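Local coordinates for protein halocarboxylic acid dehalogenase DehI (Pseudomonas putida, PDB 3BJX) that probably hydrolyses the carbon-halogen bond of 2-haloalkanoic acids, as a group I haloacid dehalogenase with a mainly helical fold new among alpha-haloacid dehalogenases, at residues R42-P48 / K163-M169; D194-H198 / V226-E230; Y232-S236 / A285-S290. All coordinates share one frame; numbering follows the deposited sequence.

Interaction 1 (R42-P48 / K163-M169); sequences RLTLRVP and KGHPKGM
The imidazole of His165 meets the C-terminal end of helix 32-45 with its rim, where Arg46 C and Val47 N lie in its plane; the second flat group, the Arg46 guanidinium, has the Pro166 ring over one face, with Pro166 CD 3.6 Å above the plane and displaced from the group's centre. Arg46 is the first residue to leave helical angles at the end of helix 32-45, and its left-handed backbone (phi 57°) turns the chain alongside segment 163-169. His165 NE2 donates to Val47 O at 2.7 Å, coming from above the carbonyl plane, and reaches Arg42 O only weakly. Because Arg42 O also accepts the backbone N of Val47, the histidine joins a turn already closed by its own backbone. A straighter bond (166°) runs from Gly164 N to Leu43 O at 2.9 Å. Arg46 CB and CG rest on Gly164 O, and the bend at chi3 (73°) brings NH2 over the proline, 3.3 Å from Pro166 CB, while NH1 bonds Tyr127 OH and Phe309 O. Lys163 runs alongside Thr44, its NZ bridged to Asp40. At the far end the selenomethionine Met169 crosses Pro48 at about a right angle, its SE 3.9 Å from Pro48 CD.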
ATOM      1  N   ARG A  42      -3.655  -5.555 -23.647  1.00 15.74           N
ATOM      2  CA  ARG A  42      -4.898  -6.320 -23.810  1.00 14.80           C
ATOM      3  C   ARG A  42      -4.771  -7.568 -24.697  1.00 15.34           C
ATOM      4  O   ARG A  42      -5.350  -8.589 -24.384  1.00 16.59           O
ATOM      5  CB  ARG A  42      -6.013  -5.421 -24.334  1.00 14.54           C
ATOM      6  CG  ARG A  42      -6.428  -4.274 -23.415  1.00 14.48           C
ATOM      7  CD  ARG A  42      -7.707  -3.592 -23.960  1.00 15.37           C
ATOM      8  NE  ARG A  42      -7.442  -2.875 -25.204  1.00 17.53           N
ATOM      9  CZ  ARG A  42      -7.237  -1.563 -25.293  1.00 17.99           C
ATOM     10  NH1 ARG A  42      -7.313  -0.791 -24.216  1.00 18.18           N
ATOM     11  NH2 ARG A  42      -6.974  -1.022 -26.467  1.00 18.01           N
ATOM     12  N   LEU A  43      -4.017  -7.489 -25.792  1.00 16.05           N
ATOM     13  CA  LEU A  43      -3.851  -8.622 -26.708  1.00 15.40           C
ATOM     14  C   LEU A  43      -2.909  -9.643 -26.118  1.00 15.70           C
ATOM     15  O   LEU A  43      -3.077 -10.823 -26.320  1.00 17.11           O
ATOM     16  CB  LEU A  43      -3.332  -8.162 -28.089  1.00 16.41           C
ATOM     17  CG  LEU A  43      -4.217  -7.323 -29.045  1.00 16.74           C
ATOM     18  CD1 LEU A  43      -3.406  -6.516 -30.082  1.00 16.53           C
ATOM     19  CD2 LEU A  43      -5.271  -8.171 -29.756  1.00 17.38           C
ATOM     20  N   THR A  44      -1.917  -9.183 -25.371  1.00 17.29           N
ATOM     21  CA  THR A  44      -0.899 -10.065 -24.776  1.00 16.68           C
ATOM     22  C   THR A  44      -1.454 -10.800 -23.554  1.00 18.56           C
ATOM     23  O   THR A  44      -1.214 -12.016 -23.380  1.00 17.63           O
ATOM     24  CB  THR A  44       0.357  -9.263 -24.369  1.00 16.57           C
ATOM     25  OG1 THR A  44       0.889  -8.604 -25.519  1.00 14.79           O
ATOM     26  CG2 THR A  44       1.444 -10.165 -23.736  1.00 16.30           C
ATOM     27  N   LEU A  45      -2.196 -10.065 -22.717  1.00 16.87           N
ATOM     28  CA  LEU A  45      -2.881 -10.679 -21.578  1.00 17.73           C
ATOM     29  C   LEU A  45      -4.248 -11.329 -21.895  1.00 19.54           C
ATOM     30  O   LEU A  45      -4.803 -12.008 -21.035  1.00 21.11           O
ATOM     31  CB  LEU A  45      -2.954  -9.703 -20.384  1.00 16.04           C
ATOM     32  CG  LEU A  45      -1.607  -9.152 -19.883  1.00 14.49           C
ATOM     33  CD1 LEU A  45      -1.769  -8.296 -18.662  1.00 14.46           C
ATOM     34  CD2 LEU A  45      -0.581 -10.276 -19.605  1.00 14.91           C
ATOM     35  N   ARG A  46      -4.771 -11.151 -23.126  1.00 19.97           N
ATOM     36  CA  ARG A  46      -6.099 -11.694 -23.538  1.00 19.06           C
ATOM     37  C   ARG A  46      -7.185 -11.185 -22.592  1.00 18.87           C
ATOM     38  O   ARG A  46      -7.930 -11.962 -21.982  1.00 17.63           O
ATOM     39  CB  ARG A  46      -6.150 -13.246 -23.622  1.00 18.47           C
ATOM     40  CG  ARG A  46      -4.897 -13.952 -24.177  1.00 18.95           C
ATOM     41  CD  ARG A  46      -4.855 -15.431 -23.770  1.00 18.74           C
ATOM     42  NE  ARG A  46      -5.841 -16.185 -24.527  1.00 21.93           N
ATOM     43  CZ  ARG A  46      -6.868 -16.874 -24.015  1.00 24.46           C
ATOM     44  NH1 ARG A  46      -7.066 -16.969 -22.696  1.00 23.30           N
ATOM     45  NH2 ARG A  46      -7.701 -17.500 -24.846  1.00 25.09           N
ATOM     46  N   VAL A  47      -7.250  -9.859 -22.476  1.00 18.33           N
ATOM     47  CA  VAL A  47      -8.190  -9.172 -21.598  1.00 16.59           C
ATOM     48  C   VAL A  47      -8.792  -7.972 -22.335  1.00 16.55           C
ATOM     49  O   VAL A  47      -8.130  -7.362 -23.182  1.00 17.27           O
ATOM     50  CB  VAL A  47      -7.508  -8.695 -20.268  1.00 16.07           C
ATOM     51  CG1 VAL A  47      -7.119  -9.885 -19.379  1.00 14.27           C
ATOM     52  CG2 VAL A  47      -6.306  -7.802 -20.536  1.00 14.55           C
ATOM     53  N   PRO A  48     -10.048  -7.625 -22.022  1.00 15.74           N
ATOM     54  CA  PRO A  48     -10.727  -6.529 -22.684  1.00 15.03           C
ATOM     55  C   PRO A  48     -10.661  -5.175 -21.936  1.00 16.05           C
ATOM     56  O   PRO A  48     -11.475  -4.276 -22.197  1.00 17.88           O
ATOM     57  CB  PRO A  48     -12.179  -7.040 -22.764  1.00 12.99           C
ATOM     58  CG  PRO A  48     -12.308  -8.083 -21.693  1.00 12.43           C
ATOM     59  CD  PRO A  48     -10.951  -8.303 -21.074  1.00 15.21           C
ATOM     60  N   LYS A 163      -1.399 -14.564 -28.538  1.00 34.72           N
ATOM     61  CA  LYS A 163      -1.983 -13.229 -28.359  1.00 34.74           C
ATOM     62  C   LYS A 163      -3.347 -13.155 -29.044  1.00 35.38           C
ATOM     63  O   LYS A 163      -3.567 -13.814 -30.075  1.00 35.01           O
ATOM     64  CB  LYS A 163      -1.107 -12.154 -29.000  1.00 34.43           C
ATOM     65  CG  LYS A 163       0.147 -11.722 -28.258  1.00 35.65           C
ATOM     66  CD  LYS A 163       0.443 -10.273 -28.652  1.00 36.36           C
ATOM     67  CE  LYS A 163       1.932  -9.935 -28.646  1.00 37.19           C
ATOM     68  NZ  LYS A 163       2.200  -8.510 -29.092  1.00 35.69           N
ATOM     69  N   GLY A 164      -4.235 -12.324 -28.489  1.00 34.66           N
ATOM     70  CA  GLY A 164      -5.573 -12.088 -29.037  1.00 34.88           C
ATOM     71  C   GLY A 164      -6.612 -12.339 -27.967  1.00 35.25           C
ATOM     72  O   GLY A 164      -6.259 -12.548 -26.813  1.00 35.79           O
ATOM     73  N   HIS A 165      -7.889 -12.324 -28.336  1.00 35.32           N
ATOM     74  CA  HIS A 165      -8.955 -12.574 -27.362  1.00 37.01           C
ATOM     75  C   HIS A 165      -9.730 -13.850 -27.684  1.00 38.61           C
ATOM     76  O   HIS A 165     -10.030 -14.099 -28.846  1.00 39.14           O
ATOM     77  CB  HIS A 165      -9.906 -11.366 -27.254  1.00 35.69           C
ATOM     78  CG  HIS A 165      -9.249 -10.128 -26.723  1.00 34.27           C
ATOM     79  ND1 HIS A 165      -9.157  -8.964 -27.448  1.00 33.92           N
ATOM     80  CD2 HIS A 165      -8.626  -9.886 -25.545  1.00 33.84           C
ATOM     81  CE1 HIS A 165      -8.518  -8.053 -26.739  1.00 33.75           C
ATOM     82  NE2 HIS A 165      -8.181  -8.589 -25.580  1.00 32.94           N
ATOM     83  N   PRO A 166     -10.053 -14.660 -26.655  1.00 39.96           N
ATOM     84  CA  PRO A 166     -10.847 -15.888 -26.839  1.00 40.82           C
ATOM     85  C   PRO A 166     -12.295 -15.620 -27.276  1.00 42.59           C
ATOM     86  O   PRO A 166     -12.844 -14.551 -26.970  1.00 42.71           O
ATOM     87  CB  PRO A 166     -10.845 -16.514 -25.448  1.00 40.28           C
ATOM     88  CG  PRO A 166     -10.601 -15.349 -24.515  1.00 40.02           C
ATOM     89  CD  PRO A 166      -9.674 -14.456 -25.242  1.00 39.47           C
ATOM     90  N   LYS A 167     -12.892 -16.613 -27.947  1.00 43.45           N
ATOM     91  CA  LYS A 167     -14.226 -16.544 -28.563  1.00 44.27           C
ATOM     92  C   LYS A 167     -15.343 -15.946 -27.709  1.00 44.67           C
ATOM     93  O   LYS A 167     -16.142 -15.149 -28.207  1.00 45.08           O
ATOM     94  CB  LYS A 167     -14.665 -17.934 -29.045  1.00 45.05           C
ATOM     95  N   GLY A 168     -15.411 -16.333 -26.439  1.00 44.80           N
ATOM     96  CA  GLY A 168     -16.494 -15.856 -25.568  1.00 45.82           C
ATOM     97  C   GLY A 168     -16.288 -14.467 -24.969  1.00 45.92           C
ATOM     98  O   GLY A 168     -16.912 -14.111 -23.962  1.00 45.22           O
HETATM   99  N   MSE A 169     -15.419 -13.675 -25.588  1.00 45.79           N
HETATM  100  CA  MSE A 169     -15.003 -12.412 -25.008  1.00 46.21           C
HETATM  101  C   MSE A 169     -14.925 -11.271 -26.025  1.00 42.53           C
HETATM  102  O   MSE A 169     -14.250 -11.371 -27.057  1.00 40.22           O
HETATM  103  CB  MSE A 169     -13.668 -12.603 -24.298  1.00 47.58           C
HETATM  104  CG  MSE A 169     -13.247 -11.448 -23.446  1.00 49.40           C
HETATM  105 SE   MSE A 169     -11.343 -11.594 -23.128  1.00 52.98          SE
HETATM  106  CE  MSE A 169     -11.327 -12.443 -21.363  1.00 50.51           C
TER

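Interaction 2 (D194-H198 / V226-E230). With SO4 (sulfate ion), chain K.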
ATOM      1  N   ASP A 194     -14.671   2.666  -0.721  1.00 17.40           N
ATOM      2  CA  ASP A 194     -14.556   2.825   0.729  1.00 18.35           C
ATOM      3  C   ASP A 194     -14.757   1.505   1.490  1.00 18.84           C
ATOM      4  O   ASP A 194     -14.024   1.225   2.436  1.00 21.07           O
ATOM      5  CB  ASP A 194     -15.492   3.919   1.259  1.00 16.42           C
ATOM      6  CG  ASP A 194     -15.049   5.328   0.864  1.00 17.07           C
ATOM      7  OD1 ASP A 194     -13.876   5.528   0.452  1.00 16.01           O
ATOM      8  OD2 ASP A 194     -15.891   6.253   0.967  1.00 17.38           O
ATOM      9  N   LEU A 195     -15.716   0.686   1.069  1.00 18.88           N
ATOM     10  CA  LEU A 195     -15.923  -0.640   1.687  1.00 19.39           C
ATOM     11  C   LEU A 195     -14.635  -1.482   1.815  1.00 18.37           C
ATOM     12  O   LEU A 195     -14.439  -2.172   2.804  1.00 16.68           O
ATOM     13  CB  LEU A 195     -16.984  -1.437   0.933  1.00 20.15           C
ATOM     14  CG  LEU A 195     -17.667  -2.579   1.710  1.00 21.91           C
ATOM     15  CD1 LEU A 195     -18.885  -2.065   2.462  1.00 21.14           C
ATOM     16  CD2 LEU A 195     -18.066  -3.705   0.769  1.00 22.19           C
ATOM     17  N   HIS A 196     -13.776  -1.409   0.803  1.00 18.41           N
ATOM     18  CA  HIS A 196     -12.537  -2.174   0.745  1.00 18.36           C
ATOM     19  C   HIS A 196     -11.365  -1.362   1.312  1.00 19.47           C
ATOM     20  O   HIS A 196     -10.219  -1.821   1.318  1.00 18.44           O
ATOM     21  CB  HIS A 196     -12.240  -2.514  -0.715  1.00 17.20           C
ATOM     22  CG  HIS A 196     -13.181  -3.513  -1.317  1.00 17.32           C
ATOM     23  ND1 HIS A 196     -14.449  -3.182  -1.747  1.00 15.44           N
ATOM     24  CD2 HIS A 196     -13.019  -4.827  -1.606  1.00 16.26           C
ATOM     25  CE1 HIS A 196     -15.039  -4.255  -2.241  1.00 14.48           C
ATOM     26  NE2 HIS A 196     -14.191  -5.266  -2.175  1.00 14.38           N
ATOM     27  N   TYR A 197     -11.677  -0.152   1.785  1.00 21.40           N
ATOM     28  CA  TYR A 197     -10.687   0.883   2.114  1.00 21.36           C
ATOM     29  C   TYR A 197      -9.699   1.087   0.983  1.00 20.28           C
ATOM     30  O   TYR A 197      -8.473   1.012   1.177  1.00 23.24           O
ATOM     31  CB  TYR A 197     -10.020   0.625   3.484  1.00 23.07           C
ATOM     32  CG  TYR A 197     -11.032   0.726   4.599  1.00 23.48           C
ATOM     33  CD1 TYR A 197     -11.442   1.967   5.074  1.00 22.52           C
ATOM     34  CD2 TYR A 197     -11.619  -0.418   5.141  1.00 24.15           C
ATOM     35  CE1 TYR A 197     -12.397   2.079   6.066  1.00 22.76           C
ATOM     36  CE2 TYR A 197     -12.573  -0.321   6.153  1.00 24.24           C
ATOM     37  CZ  TYR A 197     -12.960   0.936   6.608  1.00 23.94           C
ATOM     38  OH  TYR A 197     -13.908   1.041   7.612  1.00 23.52           O
ATOM     39  N   HIS A 198     -10.256   1.339  -0.197  1.00 17.30           N
ATOM     40  CA  HIS A 198      -9.495   1.555  -1.429  1.00 15.63           C
ATOM     41  C   HIS A 198      -9.485   3.044  -1.810  1.00 15.54           C
ATOM     42  O   HIS A 198     -10.338   3.805  -1.372  1.00 16.71           O
ATOM     43  CB  HIS A 198     -10.152   0.780  -2.572  1.00 13.55           C
ATOM     44  CG  HIS A 198      -9.824  -0.687  -2.601  1.00 12.68           C
ATOM     45  ND1 HIS A 198     -10.537  -1.589  -3.364  1.00 11.35           N
ATOM     46  CD2 HIS A 198      -8.865  -1.406  -1.970  1.00 10.98           C
ATOM     47  CE1 HIS A 198     -10.013  -2.796  -3.215  1.00 11.01           C
ATOM     48  NE2 HIS A 198      -8.992  -2.709  -2.381  1.00  9.48           N
ATOM     49  N   VAL A 226     -18.241  -9.608   3.840  1.00 21.68           N
ATOM     50  CA  VAL A 226     -16.982 -10.333   3.639  1.00 22.03           C
ATOM     51  C   VAL A 226     -15.744  -9.464   3.515  1.00 22.36           C
ATOM     52  O   VAL A 226     -14.693  -9.822   4.055  1.00 23.95           O
ATOM     53  CB  VAL A 226     -17.024 -11.334   2.450  1.00 22.79           C
ATOM     54  CG1 VAL A 226     -17.981 -12.442   2.742  1.00 22.75           C
ATOM     55  CG2 VAL A 226     -17.391 -10.636   1.144  1.00 23.32           C
ATOM     56  N   ALA A 227     -15.856  -8.354   2.786  1.00 21.17           N
ATOM     57  CA  ALA A 227     -14.733  -7.464   2.554  1.00 18.92           C
ATOM     58  C   ALA A 227     -14.132  -6.965   3.864  1.00 19.14           C
ATOM     59  O   ALA A 227     -14.858  -6.679   4.815  1.00 18.58           O
ATOM     60  CB  ALA A 227     -15.162  -6.295   1.682  1.00 18.86           C
ATOM     61  N   ARG A 228     -12.803  -6.862   3.901  1.00 19.16           N
ATOM     62  CA  ARG A 228     -12.047  -6.412   5.079  1.00 19.87           C
ATOM     63  C   ARG A 228     -12.270  -7.179   6.404  1.00 21.56           C
ATOM     64  O   ARG A 228     -11.908  -6.687   7.475  1.00 20.89           O
ATOM     65  CB  ARG A 228     -12.186  -4.893   5.270  1.00 19.48           C
ATOM     66  CG  ARG A 228     -11.677  -4.100   4.064  1.00 18.39           C
ATOM     67  CD  ARG A 228     -10.170  -3.848   4.118  1.00 16.94           C
ATOM     68  NE  ARG A 228      -9.309  -4.967   3.739  1.00 16.46           N
ATOM     69  CZ  ARG A 228      -8.753  -5.143   2.535  1.00 16.94           C
ATOM     70  NH1 ARG A 228      -9.004  -4.316   1.522  1.00 16.66           N
ATOM     71  NH2 ARG A 228      -7.953  -6.173   2.331  1.00 13.85           N
ATOM     72  N   THR A 229     -12.834  -8.386   6.320  1.00 23.12           N
ATOM     73  CA  THR A 229     -12.900  -9.284   7.462  1.00 24.72           C
ATOM     74  C   THR A 229     -11.524  -9.934   7.629  1.00 26.54           C
ATOM     75  O   THR A 229     -10.707  -9.880   6.708  1.00 28.98           O
ATOM     76  CB  THR A 229     -13.998 -10.364   7.299  1.00 24.61           C
ATOM     77  OG1 THR A 229     -13.756 -11.149   6.121  1.00 24.27           O
ATOM     78  CG2 THR A 229     -15.409  -9.725   7.247  1.00 23.30           C
ATOM     79  N   GLU A 230     -11.260 -10.509   8.803  1.00 26.81           N
ATOM     80  CA  GLU A 230     -10.008 -11.212   9.092  1.00 29.14           C
ATOM     81  C   GLU A 230      -9.651 -12.225   8.013  1.00 26.37           C
ATOM     82  O   GLU A 230      -8.534 -12.212   7.484  1.00 25.48           O
ATOM     83  CB  GLU A 230     -10.133 -11.969  10.416  1.00 31.08           C
ATOM     84  CG  GLU A 230      -9.314 -11.446  11.567  1.00 34.09           C
ATOM     85  CD  GLU A 230      -9.503 -12.306  12.824  1.00 35.67           C
ATOM     86  OE1 GLU A 230      -9.946 -13.481  12.691  1.00 37.09           O
ATOM     87  OE2 GLU A 230      -9.211 -11.800  13.944  1.00 38.09           O
TER
HETATM   88  S   SO4 K 299     -13.756   2.864  10.148  1.00 83.71           S
HETATM   89  O1  SO4 K 299     -15.067   2.685   9.519  1.00 83.43           O
HETATM   90  O2  SO4 K 299     -13.302   1.613  10.755  1.00 83.62           O
HETATM   91  O3  SO4 K 299     -12.798   3.271   9.126  1.00 83.76           O
HETATM   92  O4  SO4 K 299     -13.833   3.895  11.180  1.00 83.52           O
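Arg228 and His196 form the tight part of this contact, where the Schellman motif ending helix 183-195, with Tyr197 at positive phi, meets the type II turn 226-229. Arg228 NH1 donates to His196 O at 2.8 Å, and the oxygen lies in the guanidinium plane. Bends at chi2 and chi3 bring NH1 back to this carbonyl; separately, Arg228 CG rests on Leu195 O at 3.6 Å. The same guanidinium has stronger partners in Asp233, at NE, and Asp286, at NH1. Beside it Ala227 CB sits over one face of the His196 ring, a CH-pi contact 4.2 Å from the centroid and 16° off its normal, and touches Leu195 CD2 at 4.0 Å. A methionine in place of Arg228 would probably leave His196 O without this donor and take one cationic partner from each of Asp233 and Asp286. Whereas His196 and Ala227 are buried, the ring of Tyr197 is partly exposed; at its edge Tyr197 CD2 lies 3.8 Å from Arg228 CG. Arg244 of the second subunit makes a cation-pi contact with this ring. Beyond it lies a sulfate, likely carried over from crystallisation, whose O1 accepts from Tyr197 OH at 2.8 Å.

Interaction 3 (Y232-S236 / A285-S290); sequences YDAKS and ADITIS
Ala285, whose CA is the nearest of this segment to that of Ser236, sets its CB 3.6 Å from Ser236 OG. The helix axes, measured on the short segments, pass 9.5 Å apart at 119°, so helices 230-248 and 267-299 cross steeply within the all-helical fold. Asp286 follows. Its carboxylate OD1 is met nearly along the C-O axis by Ser236 OG at 2.7 Å, and the serine reaches it because OG stands anti to the backbone N (chi1 -176°). OD2 takes the salt bridge from Arg228 NH1 and the hydrogen bond from His198 NE2. The backbone O of Asp286 lies near Tyr232 OH, but that bond is weak and not settled. One turn after Ala285, Ile289 supplies the apolar part. Its CG2 packs obliquely against the tyrosine ring, 3.6 Å from Tyr232 CE1, while CD1 reaches between the side chains of Lys235 and Ser236 and lies 3.5 Å from Lys235 CG. The lysine then turns away, its NZ bonded to Arg90 O and Glu238. Ser290 closes the segment: its OG lies 2.8 Å from Tyr232 OH at the ring edge, a hydrogen bond in which either hydroxyl may donate, and it also meets His196 NE2. The buried hydroxyls of Tyr232 and Ser236 thus find partners on the facing helix, which implies a crossing positioned by directional bonds as well as by the packing of Ile289 against Tyr232, Lys235 and Ser236.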
ATOM      1  N   TYR A 232     -10.813 -12.471   4.997  1.00 19.86           N
ATOM      2  CA  TYR A 232     -10.604 -11.747   3.729  1.00 16.84           C
ATOM      3  C   TYR A 232      -9.207 -11.103   3.652  1.00 17.22           C
ATOM      4  O   TYR A 232      -8.514 -11.199   2.627  1.00 16.83           O
ATOM      5  CB  TYR A 232     -11.702 -10.698   3.549  1.00 13.19           C
ATOM      6  CG  TYR A 232     -11.633  -9.906   2.260  1.00 12.70           C
ATOM      7  CD1 TYR A 232     -12.422 -10.255   1.163  1.00 11.79           C
ATOM      8  CD2 TYR A 232     -10.797  -8.779   2.149  1.00 11.37           C
ATOM      9  CE1 TYR A 232     -12.372  -9.532   0.013  1.00 11.72           C
ATOM     10  CE2 TYR A 232     -10.741  -8.057   1.010  1.00 10.51           C
ATOM     11  CZ  TYR A 232     -11.514  -8.437  -0.070  1.00 12.23           C
ATOM     12  OH  TYR A 232     -11.447  -7.708  -1.243  1.00 11.26           O
ATOM     13  N   ASP A 233      -8.806 -10.449   4.734  1.00 16.48           N
ATOM     14  CA  ASP A 233      -7.492  -9.836   4.814  1.00 16.02           C
ATOM     15  C   ASP A 233      -6.418 -10.916   4.707  1.00 15.09           C
ATOM     16  O   ASP A 233      -5.442 -10.755   3.972  1.00 15.38           O
ATOM     17  CB  ASP A 233      -7.339  -9.030   6.117  1.00 16.62           C
ATOM     18  CG  ASP A 233      -8.052  -7.667   6.080  1.00 17.53           C
ATOM     19  OD1 ASP A 233      -8.544  -7.231   5.013  1.00 18.91           O
ATOM     20  OD2 ASP A 233      -8.135  -7.024   7.149  1.00 16.51           O
ATOM     21  N   ALA A 234      -6.626 -12.030   5.413  1.00 13.91           N
ATOM     22  CA  ALA A 234      -5.694 -13.160   5.376  1.00 13.17           C
ATOM     23  C   ALA A 234      -5.521 -13.756   3.981  1.00 12.30           C
ATOM     24  O   ALA A 234      -4.416 -14.137   3.588  1.00 14.63           O
ATOM     25  CB  ALA A 234      -6.120 -14.234   6.372  1.00 12.74           C
ATOM     26  N   LYS A 235      -6.615 -13.844   3.242  1.00 11.19           N
ATOM     27  CA  LYS A 235      -6.603 -14.354   1.884  1.00 12.25           C
ATOM     28  C   LYS A 235      -5.873 -13.410   0.919  1.00 12.99           C
ATOM     29  O   LYS A 235      -5.145 -13.882   0.048  1.00 14.09           O
ATOM     30  CB  LYS A 235      -8.046 -14.601   1.401  1.00 12.60           C
ATOM     31  CG  LYS A 235      -8.166 -15.139  -0.014  1.00 11.93           C
ATOM     32  CD  LYS A 235      -7.455 -16.441  -0.163  1.00 15.00           C
ATOM     33  CE  LYS A 235      -8.190 -17.610   0.504  1.00 16.48           C
ATOM     34  NZ  LYS A 235      -7.384 -18.878   0.356  1.00 18.21           N
ATOM     35  N   SER A 236      -6.092 -12.097   1.073  1.00 12.73           N
ATOM     36  CA  SER A 236      -5.352 -11.076   0.342  1.00 13.93           C
ATOM     37  C   SER A 236      -3.828 -11.134   0.597  1.00 15.07           C
ATOM     38  O   SER A 236      -3.040 -11.150  -0.354  1.00 13.56           O
ATOM     39  CB  SER A 236      -5.927  -9.687   0.651  1.00 13.71           C
ATOM     40  OG  SER A 236      -5.267  -8.694  -0.118  1.00 13.73           O
ATOM     41  N   ALA A 285      -5.057  -7.894  -5.566  1.00 13.31           N
ATOM     42  CA  ALA A 285      -5.371  -9.031  -4.668  1.00 13.24           C
ATOM     43  C   ALA A 285      -6.791  -8.899  -4.100  1.00 14.60           C
ATOM     44  O   ALA A 285      -7.592  -9.831  -4.233  1.00 18.35           O
ATOM     45  CB  ALA A 285      -4.349  -9.191  -3.554  1.00  8.98           C
ATOM     46  N   ASP A 286      -7.120  -7.752  -3.499  1.00 14.23           N
ATOM     47  CA  ASP A 286      -8.445  -7.566  -2.884  1.00 14.54           C
ATOM     48  C   ASP A 286      -9.536  -7.760  -3.915  1.00 15.78           C
ATOM     49  O   ASP A 286     -10.540  -8.438  -3.634  1.00 16.64           O
ATOM     50  CB  ASP A 286      -8.625  -6.158  -2.305  1.00 14.13           C
ATOM     51  CG  ASP A 286      -7.691  -5.856  -1.145  1.00 14.92           C
ATOM     52  OD1 ASP A 286      -7.105  -6.769  -0.537  1.00 13.76           O
ATOM     53  OD2 ASP A 286      -7.554  -4.664  -0.835  1.00 16.77           O
ATOM     54  N   ILE A 287      -9.360  -7.125  -5.084  1.00 15.51           N
ATOM     55  CA  ILE A 287     -10.372  -7.162  -6.133  1.00 15.47           C
ATOM     56  C   ILE A 287     -10.467  -8.551  -6.726  1.00 15.48           C
ATOM     57  O   ILE A 287     -11.577  -9.026  -6.989  1.00 17.13           O
ATOM     58  CB  ILE A 287     -10.177  -6.080  -7.256  1.00 15.84           C
ATOM     59  CG1 ILE A 287     -10.201  -4.647  -6.690  1.00 15.24           C
ATOM     60  CG2 ILE A 287     -11.262  -6.213  -8.315  1.00 14.38           C
ATOM     61  CD1 ILE A 287     -11.502  -4.234  -5.991  1.00 13.99           C
ATOM     62  N   THR A 288      -9.322  -9.207  -6.930  1.00 15.69           N
ATOM     63  CA  THR A 288      -9.313 -10.598  -7.370  1.00 14.61           C
ATOM     64  C   THR A 288     -10.241 -11.451  -6.478  1.00 16.09           C
ATOM     65  O   THR A 288     -11.063 -12.233  -6.980  1.00 17.18           O
ATOM     66  CB  THR A 288      -7.866 -11.233  -7.451  1.00 13.99           C
ATOM     67  OG1 THR A 288      -7.089 -10.598  -8.476  1.00 12.48           O
ATOM     68  CG2 THR A 288      -7.965 -12.718  -7.818  1.00 12.07           C
ATOM     69  N   ILE A 289     -10.119 -11.292  -5.164  1.00 15.38           N
ATOM     70  CA  ILE A 289     -10.976 -12.015  -4.218  1.00 14.33           C
ATOM     71  C   ILE A 289     -12.456 -11.628  -4.268  1.00 14.39           C
ATOM     72  O   ILE A 289     -13.321 -12.505  -4.218  1.00 15.28           O
ATOM     73  CB  ILE A 289     -10.463 -11.853  -2.745  1.00 12.50           C
ATOM     74  CG1 ILE A 289      -9.065 -12.458  -2.589  1.00 13.03           C
ATOM     75  CG2 ILE A 289     -11.421 -12.486  -1.755  1.00 12.52           C
ATOM     76  CD1 ILE A 289      -8.321 -11.890  -1.392  1.00  8.59           C
ATOM     77  N   SER A 290     -12.750 -10.321  -4.304  1.00 13.45           N
ATOM     78  CA  SER A 290     -14.124  -9.832  -4.170  1.00 10.89           C
ATOM     79  C   SER A 290     -15.015 -10.324  -5.318  1.00 12.15           C
ATOM     80  O   SER A 290     -16.193 -10.684  -5.113  1.00 11.72           O
ATOM     81  CB  SER A 290     -14.144  -8.294  -4.153  1.00 10.28           C
ATOM     82  OG  SER A 290     -13.616  -7.751  -2.955  1.00  8.96           O
TER

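Interaction 3 is the buried core contact, helix against helix, whereas interactions 1 and 2 are partly buried and each set a loop against the C-terminal end of a helix. Interactions 2 and 3 lie on the same side of the chain's centre, their centres about 9 Å apart, and share a framework: segment 226-230 leads into helix 230-248, and Arg228 and His196 bond to side chains of interaction 3. Interaction 1 stands on the opposite side, its centre about 24 Å from that of interaction 3. In interactions 1 and 2 the cross-segment hydrogen bonds end on backbone carbonyls; interaction 3 relies mainly on side-chain hydroxyls and a carboxylate, and interaction 2 alone borders the second subunit through several residues.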